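Local coordinates for protein esterase (Alcaligenes sp., PDB 1QLW) that probably hydrolyses carboxylic esters, as a bacterial esterase built on the alpha/beta hydrolase fold, at residues K7-P12 with N305-A310; D89-R94 with L312-I317; Q214-A217 with G222-A225. All blocks are in the same frame, centred on the assembly; numbering follows the deposited sequence.

Interaction 1 of 3, residues K7-P12 with N305-A310; sequences KTPAGP and NNLQVA
T8 and P9, in the irregular N-terminal segment that precedes strand 13-23, rest against one methyl of L307 in the first turn of helix 306-319. The contact is a small example of a loop resting on one leucine. T8 and L307 have the closest pair of CA atoms across the two segments, yet these are 7.6 Å apart, so the gap is bridged mainly by the leucine. Its CG lies anti to the carbonyl carbon (chi1 -54°), and chi2 of -171° then carries CD1 onward to the loop. There CD1 comes within 3.9 Å of T8 OG1 and 4.1 Å of T8 CA, with the two side chains crossing at about a right angle. The threonine is turned so that OG1 stands beside its own backbone N (chi1 -55°), and it is this hydroxyl oxygen that approaches the methyl. P9 adds its ring atom CD, 4.2 Å from L307 CD1. Y91 of helix 88-94 touches both P9 and L307, while N306 ND2, at the start of the helix, is hydrogen-bonded to the carbonyl oxygens of M301 and M86. With just 77 Å² buried and only van der Waals contact across it, the join has little directional character: it depends on shape and on removing the leucine methyl from water, and T8 itself stays at the surface.

Interaction 2 of 3, residues D89-R94 with L312-I317; sequences DEYFLR and LILDWI
Between segments 89-94 and 312-317 the backbones come nearest at F92 and L314, whose CA atoms are 8.2 Å apart, a separation filled by side chains alone. Both methyls of L314 lie against F92, and CD1 also touches the Y91 ring. L314 CD2 lies over one face of the F92 ring, 4.0 Å from the ring centroid and 22° off the normal, a CH-pi contact displaced toward the rim. There CD2 is 3.8 Å from F92 CE1, and the other methyl, CD1, is 3.9 Å from F92 CD1, so both branches bear on the same side of the phenyl ring. A chi2 of 1° brings CA of F92 into the plane of the ring, and one face is met by L314. Y91 approaches obliquely: its CG is anti to the backbone N (chi1 -170°), and its CE2 reaches 4.2 Å from L314 CD1, while the phenol oxygen is hydrogen-bonded to D311 OD1 on the helix of L314. E90 and R94, four residues apart on helix 88-94, pair side-on in a salt bridge within that helix, R94 NE (2.8 Å) and NH2 (3.0 Å) both meeting E90 OE2 close to the guanidinium plane; R94 NH2 also bonds to G11 O in the N-terminal loop. Beneath the pair of helices runs the central sheet. F92 packs on I65 and L67 of strand 65-68 and on T99 of strand 99-103, and its ring meets that of W88; L314 and I317 also reach I65, so both helices are seated on the same strand.

Interaction 3 of 3, residues Q214-A217 with G222-A225; sequences QTAA and GITA
I223, the first residue of strand 223-229, extends its side chain into the underside of helix 211-218, and T215 and A216 receive it. From CB the chain divides. The short branch, CG2, lies anti to the backbone N and makes no close contact with the helix segment; the long branch leaves through CG1, anti to the carbonyl carbon (chi1 -55°). CG1 likewise stays clear of the helix atoms and serves as a spacer. With chi2 at 178° the last bond continues the extended run, placing CD1 at the far end, and this terminal methyl does nearly all the touching. It meets A216 CA at 3.5 Å and A216 N at 3.6 Å, which presses it against the helix backbone itself, and A216 CB stands 3.7 Å away. On the T215 side, CD1 is 3.6 Å from the methyl T215 CG2. Small residues thus let the methyl come right down to the main chain. T215 turns its hydroxyl elsewhere, and its side chain also packs on L190 and S191 of helix 185-197. The helix and strand belong to a beta-alpha-beta unit whose first strand is 200-205; backbone bonds join G222 and T224 to T200, and A225 to L202. The turn between strand 200-205 and helix 211-218 is probably the nucleophile elbow of this alpha/beta hydrolase; strand 223-229 follows that helix. The touching side-chain atoms are all carbon and the residues are buried, so the contact rests on van der Waals packing: a single methyl, shielded from water, packs the strand against the helix here through close fit, while T215 OG1 is satisfied by hydrogen bonds to V187 O and Y211 O.

Overall arrangement
Interactions 1 and 2 are neighbours that share helix 306-319, their centres 9 Å apart. They touch directly: R94 NH2 lies 2.8 Å from G11 O, a probable hydrogen bond tying helix 88-94 to the N-terminal loop, and A310 CB packs 3.7 Å from Y91 CD2. Interaction 3 stands apart, 19 Å between centres from interaction 2, linked by W316 CH2 resting 4.2 Å from A225 CB. From interaction 1 it is 28 Å between centres, with nearest atoms about 13 Å apart. Only interaction 3 belongs to the beta-alpha-beta unit that probably carries the catalytic nucleophile; the other two join the C-terminal helix 306-319 to the N-terminal loop and to helix 88-94.

Interaction 1 of 3, residues K7-P12 with N305-A310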
# COMPACT_ATOMS: atom_id res chain seq x y z
N LYS A 7 20.95 -9.75 -18.66
CA LYS A 7 20.34 -8.62 -19.38
C LYS A 7 18.95 -8.44 -18.77
O LYS A 7 18.35 -9.42 -18.31
CB LYS A 7 20.24 -8.89 -20.86
N THR A 8 18.50 -7.20 -18.68
CA THR A 8 17.14 -6.97 -18.17
C THR A 8 16.14 -7.52 -19.16
O THR A 8 16.19 -7.20 -20.36
CB THR A 8 16.88 -5.46 -18.01
OG1 THR A 8 17.91 -4.91 -17.17
CG2 THR A 8 15.51 -5.23 -17.39
N PRO A 9 15.23 -8.37 -18.70
CA PRO A 9 14.25 -8.96 -19.61
C PRO A 9 13.43 -7.87 -20.29
O PRO A 9 12.98 -6.94 -19.62
CB PRO A 9 13.40 -9.85 -18.73
CG PRO A 9 14.13 -10.00 -17.45
CD PRO A 9 15.07 -8.84 -17.31
N ALA A 10 13.24 -7.99 -21.59
CA ALA A 10 12.49 -7.02 -22.36
C ALA A 10 11.10 -7.55 -22.69
O ALA A 10 10.76 -8.73 -22.52
CB ALA A 10 13.24 -6.71 -23.65
N GLY A 11 10.27 -6.65 -23.19
CA GLY A 11 8.93 -6.99 -23.62
C GLY A 11 7.88 -7.11 -22.54
O GLY A 11 8.12 -6.84 -21.36
N PRO A 12 6.70 -7.54 -22.96
CA PRO A 12 5.56 -7.62 -22.06
C PRO A 12 5.63 -8.78 -21.10
O PRO A 12 6.49 -9.65 -21.18
CB PRO A 12 4.36 -7.75 -23.01
CG PRO A 12 4.93 -8.40 -24.22
CD PRO A 12 6.32 -7.85 -24.36
N ASN A 305 23.04 -3.57 -9.57
CA ASN A 305 23.23 -4.96 -9.93
C ASN A 305 22.17 -5.83 -9.24
O ASN A 305 22.39 -7.02 -9.04
CB ASN A 305 24.64 -5.44 -9.57
CG ASN A 305 24.82 -5.52 -8.08
OD1 ASN A 305 24.14 -4.83 -7.32
ND2 ASN A 305 25.72 -6.37 -7.61
N ASN A 306 20.96 -5.29 -9.03
CA ASN A 306 19.95 -6.06 -8.32
C ASN A 306 19.57 -7.33 -9.05
O ASN A 306 19.16 -8.28 -8.35
CB ASN A 306 18.73 -5.21 -7.99
CG ASN A 306 17.89 -4.77 -9.16
OD1 ASN A 306 18.39 -4.62 -10.28
ND2 ASN A 306 16.60 -4.53 -8.90
N LEU A 307 19.63 -7.40 -10.37
CA LEU A 307 19.23 -8.63 -11.06
C LEU A 307 20.33 -9.68 -10.97
O LEU A 307 20.03 -10.88 -10.98
CB LEU A 307 18.81 -8.35 -12.50
CG LEU A 307 17.72 -7.29 -12.65
CD1 LEU A 307 17.23 -7.24 -14.08
CD2 LEU A 307 16.55 -7.53 -11.70
N GLN A 308 21.60 -9.26 -10.88
CA GLN A 308 22.70 -10.19 -10.62
C GLN A 308 22.48 -10.86 -9.26
O GLN A 308 22.64 -12.07 -9.09
CB GLN A 308 24.02 -9.44 -10.63
CG GLN A 308 25.24 -10.31 -10.38
CD GLN A 308 26.54 -9.56 -10.34
OE1 GLN A 308 27.59 -10.10 -10.76
NE2 GLN A 308 26.55 -8.36 -9.82
N VAL A 309 22.12 -10.05 -8.25
CA VAL A 309 21.86 -10.58 -6.91
C VAL A 309 20.65 -11.49 -6.95
O VAL A 309 20.64 -12.60 -6.38
CB VAL A 309 21.72 -9.45 -5.89
CG1 VAL A 309 21.39 -10.03 -4.51
CG2 VAL A 309 22.97 -8.58 -5.83
N ALA A 310 19.59 -11.06 -7.64
CA ALA A 310 18.40 -11.90 -7.75
C ALA A 310 18.72 -13.26 -8.37
O ALA A 310 18.21 -14.29 -7.92
CB ALA A 310 17.31 -11.21 -8.56

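Interaction 2 of 3, residues D89-R94 with L312-I317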
# COMPACT_ATOMS: atom_id res chain seq x y z
N ASP A 89 10.17 -8.03 -7.57
CA ASP A 89 8.84 -8.59 -7.78
C ASP A 89 8.59 -8.93 -9.25
O ASP A 89 8.30 -10.07 -9.62
CB ASP A 89 7.89 -7.54 -7.24
CG ASP A 89 6.49 -7.99 -7.34
OD1 ASP A 89 6.19 -9.18 -7.51
OD2 ASP A 89 5.66 -7.05 -7.23
N GLU A 90 8.78 -7.94 -10.13
CA GLU A 90 8.59 -8.15 -11.56
C GLU A 90 9.59 -9.16 -12.10
O GLU A 90 9.24 -10.01 -12.92
CB GLU A 90 8.75 -6.83 -12.31
CG GLU A 90 8.58 -7.00 -13.80
CD GLU A 90 8.63 -5.75 -14.63
OE1 GLU A 90 8.68 -4.64 -14.08
OE2 GLU A 90 8.64 -5.88 -15.88
N TYR A 91 10.84 -9.10 -11.66
CA TYR A 91 11.85 -10.03 -12.15
C TYR A 91 11.48 -11.47 -11.80
O TYR A 91 11.57 -12.38 -12.63
CB TYR A 91 13.22 -9.68 -11.62
CG TYR A 91 14.33 -10.44 -12.28
CD1 TYR A 91 14.60 -10.27 -13.62
CD2 TYR A 91 15.17 -11.27 -11.56
CE1 TYR A 91 15.67 -10.91 -14.23
CE2 TYR A 91 16.24 -11.92 -12.13
CZ TYR A 91 16.50 -11.72 -13.47
OH TYR A 91 17.57 -12.32 -14.09
N PHE A 92 11.04 -11.68 -10.55
CA PHE A 92 10.67 -13.02 -10.12
C PHE A 92 9.51 -13.54 -10.96
O PHE A 92 9.50 -14.71 -11.36
CB PHE A 92 10.31 -13.04 -8.63
CG PHE A 92 11.47 -12.86 -7.69
CD1 PHE A 92 12.78 -12.67 -8.08
CD2 PHE A 92 11.23 -12.88 -6.33
CE1 PHE A 92 13.80 -12.50 -7.17
CE2 PHE A 92 12.24 -12.72 -5.40
CZ PHE A 92 13.54 -12.54 -5.82
N LEU A 93 8.52 -12.68 -11.24
CA LEU A 93 7.40 -13.08 -12.09
C LEU A 93 7.89 -13.49 -13.47
O LEU A 93 7.46 -14.51 -14.03
CB LEU A 93 6.43 -11.90 -12.25
CG LEU A 93 5.70 -11.51 -10.99
CD1 LEU A 93 4.99 -10.19 -11.18
CD2 LEU A 93 4.72 -12.59 -10.59
N ARG A 94 8.82 -12.72 -14.05
CA ARG A 94 9.38 -13.00 -15.36
C ARG A 94 10.20 -14.28 -15.37
O ARG A 94 10.31 -14.95 -16.40
CB ARG A 94 10.20 -11.81 -15.86
CG ARG A 94 9.33 -10.63 -16.23
CD ARG A 94 10.16 -9.44 -16.69
NE ARG A 94 9.32 -8.32 -17.09
CZ ARG A 94 8.82 -8.16 -18.31
NH1 ARG A 94 9.04 -9.03 -19.28
NH2 ARG A 94 8.04 -7.11 -18.53
N LEU A 312 21.47 -14.98 -8.22
CA LEU A 312 22.13 -15.83 -7.22
C LEU A 312 21.09 -16.44 -6.30
O LEU A 312 21.18 -17.62 -5.94
CB LEU A 312 23.16 -15.03 -6.45
CG LEU A 312 24.43 -14.68 -7.23
CD1 LEU A 312 25.20 -13.57 -6.53
CD2 LEU A 312 25.31 -15.91 -7.39
N ILE A 313 20.14 -15.64 -5.84
CA ILE A 313 19.10 -16.12 -4.94
C ILE A 313 18.19 -17.13 -5.63
O ILE A 313 17.88 -18.18 -5.07
CB ILE A 313 18.31 -14.92 -4.38
CG1 ILE A 313 19.22 -14.11 -3.44
CG2 ILE A 313 17.06 -15.39 -3.66
CD1 ILE A 313 18.60 -12.78 -3.02
N LEU A 314 17.76 -16.82 -6.85
CA LEU A 314 16.87 -17.72 -7.57
C LEU A 314 17.54 -19.05 -7.91
O LEU A 314 16.92 -20.11 -7.86
CB LEU A 314 16.31 -17.06 -8.82
CG LEU A 314 15.41 -15.85 -8.59
CD1 LEU A 314 15.02 -15.22 -9.91
CD2 LEU A 314 14.16 -16.24 -7.79
N ASP A 315 18.84 -18.99 -8.22
CA ASP A 315 19.60 -20.22 -8.47
C ASP A 315 19.58 -21.09 -7.21
O ASP A 315 19.36 -22.30 -7.27
CB ASP A 315 21.04 -19.92 -8.87
CG ASP A 315 21.93 -21.14 -8.94
OD1 ASP A 315 21.84 -21.90 -9.92
OD2 ASP A 315 22.72 -21.37 -7.99
N TRP A 316 19.78 -20.48 -6.05
CA TRP A 316 19.74 -21.21 -4.78
C TRP A 316 18.34 -21.76 -4.54
O TRP A 316 18.20 -22.93 -4.16
CB TRP A 316 20.21 -20.31 -3.64
CG TRP A 316 20.18 -21.02 -2.31
CD1 TRP A 316 21.19 -21.71 -1.73
CD2 TRP A 316 19.07 -21.13 -1.41
NE1 TRP A 316 20.79 -22.23 -0.53
CE2 TRP A 316 19.48 -21.91 -0.31
CE3 TRP A 316 17.75 -20.62 -1.44
CZ2 TRP A 316 18.63 -22.20 0.75
CZ3 TRP A 316 16.93 -20.93 -0.38
CH2 TRP A 316 17.37 -21.70 0.70
N ILE A 317 17.31 -20.95 -4.78
CA ILE A 317 15.94 -21.44 -4.55
C ILE A 317 15.66 -22.65 -5.44
O ILE A 317 15.14 -23.66 -4.97
CB ILE A 317 14.90 -20.35 -4.81
CG1 ILE A 317 15.01 -19.26 -3.74
CG2 ILE A 317 13.50 -20.95 -4.84
CD1 ILE A 317 14.15 -18.04 -3.98

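Interaction 3 of 3, residues Q214-A217 with G222-A225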
# COMPACT_ATOMS: atom_id res chain seq x y z
N GLN A 214 10.77 -17.19 13.02
CA GLN A 214 9.77 -17.24 14.07
C GLN A 214 8.50 -17.90 13.56
O GLN A 214 7.84 -18.65 14.30
CB GLN A 214 9.49 -15.82 14.58
CG GLN A 214 10.70 -15.24 15.28
CD GLN A 214 10.56 -13.79 15.68
OE1 GLN A 214 9.75 -13.05 15.10
NE2 GLN A 214 11.34 -13.33 16.63
N THR A 215 8.11 -17.67 12.32
CA THR A 215 6.93 -18.33 11.75
C THR A 215 7.16 -19.83 11.77
O THR A 215 6.28 -20.58 12.22
CB THR A 215 6.70 -17.84 10.32
OG1 THR A 215 6.48 -16.42 10.33
CG2 THR A 215 5.51 -18.52 9.68
N ALA A 216 8.33 -20.28 11.30
CA ALA A 216 8.59 -21.71 11.21
C ALA A 216 8.63 -22.38 12.57
O ALA A 216 8.18 -23.52 12.71
CB ALA A 216 9.88 -21.95 10.44
N ALA A 217 9.15 -21.68 13.58
CA ALA A 217 9.15 -22.23 14.94
C ALA A 217 7.73 -22.36 15.46
O ALA A 217 7.40 -23.33 16.16
CB ALA A 217 9.97 -21.35 15.86
N GLY A 222 3.88 -25.51 5.46
CA GLY A 222 3.84 -24.66 4.27
C GLY A 222 5.08 -23.82 4.03
O GLY A 222 5.10 -23.04 3.07
N ILE A 223 6.11 -23.95 4.88
CA ILE A 223 7.32 -23.15 4.70
C ILE A 223 8.35 -23.98 3.96
O ILE A 223 8.96 -24.90 4.52
CB ILE A 223 7.88 -22.64 6.03
CG1 ILE A 223 6.77 -21.87 6.75
CG2 ILE A 223 9.12 -21.78 5.81
CD1 ILE A 223 7.13 -21.34 8.10
N THR A 224 8.57 -23.68 2.70
CA THR A 224 9.41 -24.52 1.84
C THR A 224 10.88 -24.20 2.01
O THR A 224 11.71 -25.11 2.00
CB THR A 224 8.96 -24.29 0.38
OG1 THR A 224 7.55 -24.50 0.28
CG2 THR A 224 9.71 -25.19 -0.57
N ALA A 225 11.19 -22.93 2.13
CA ALA A 225 12.55 -22.46 2.26
C ALA A 225 12.49 -21.02 2.78
O ALA A 225 11.44 -20.38 2.68
CB ALA A 225 13.28 -22.48 0.92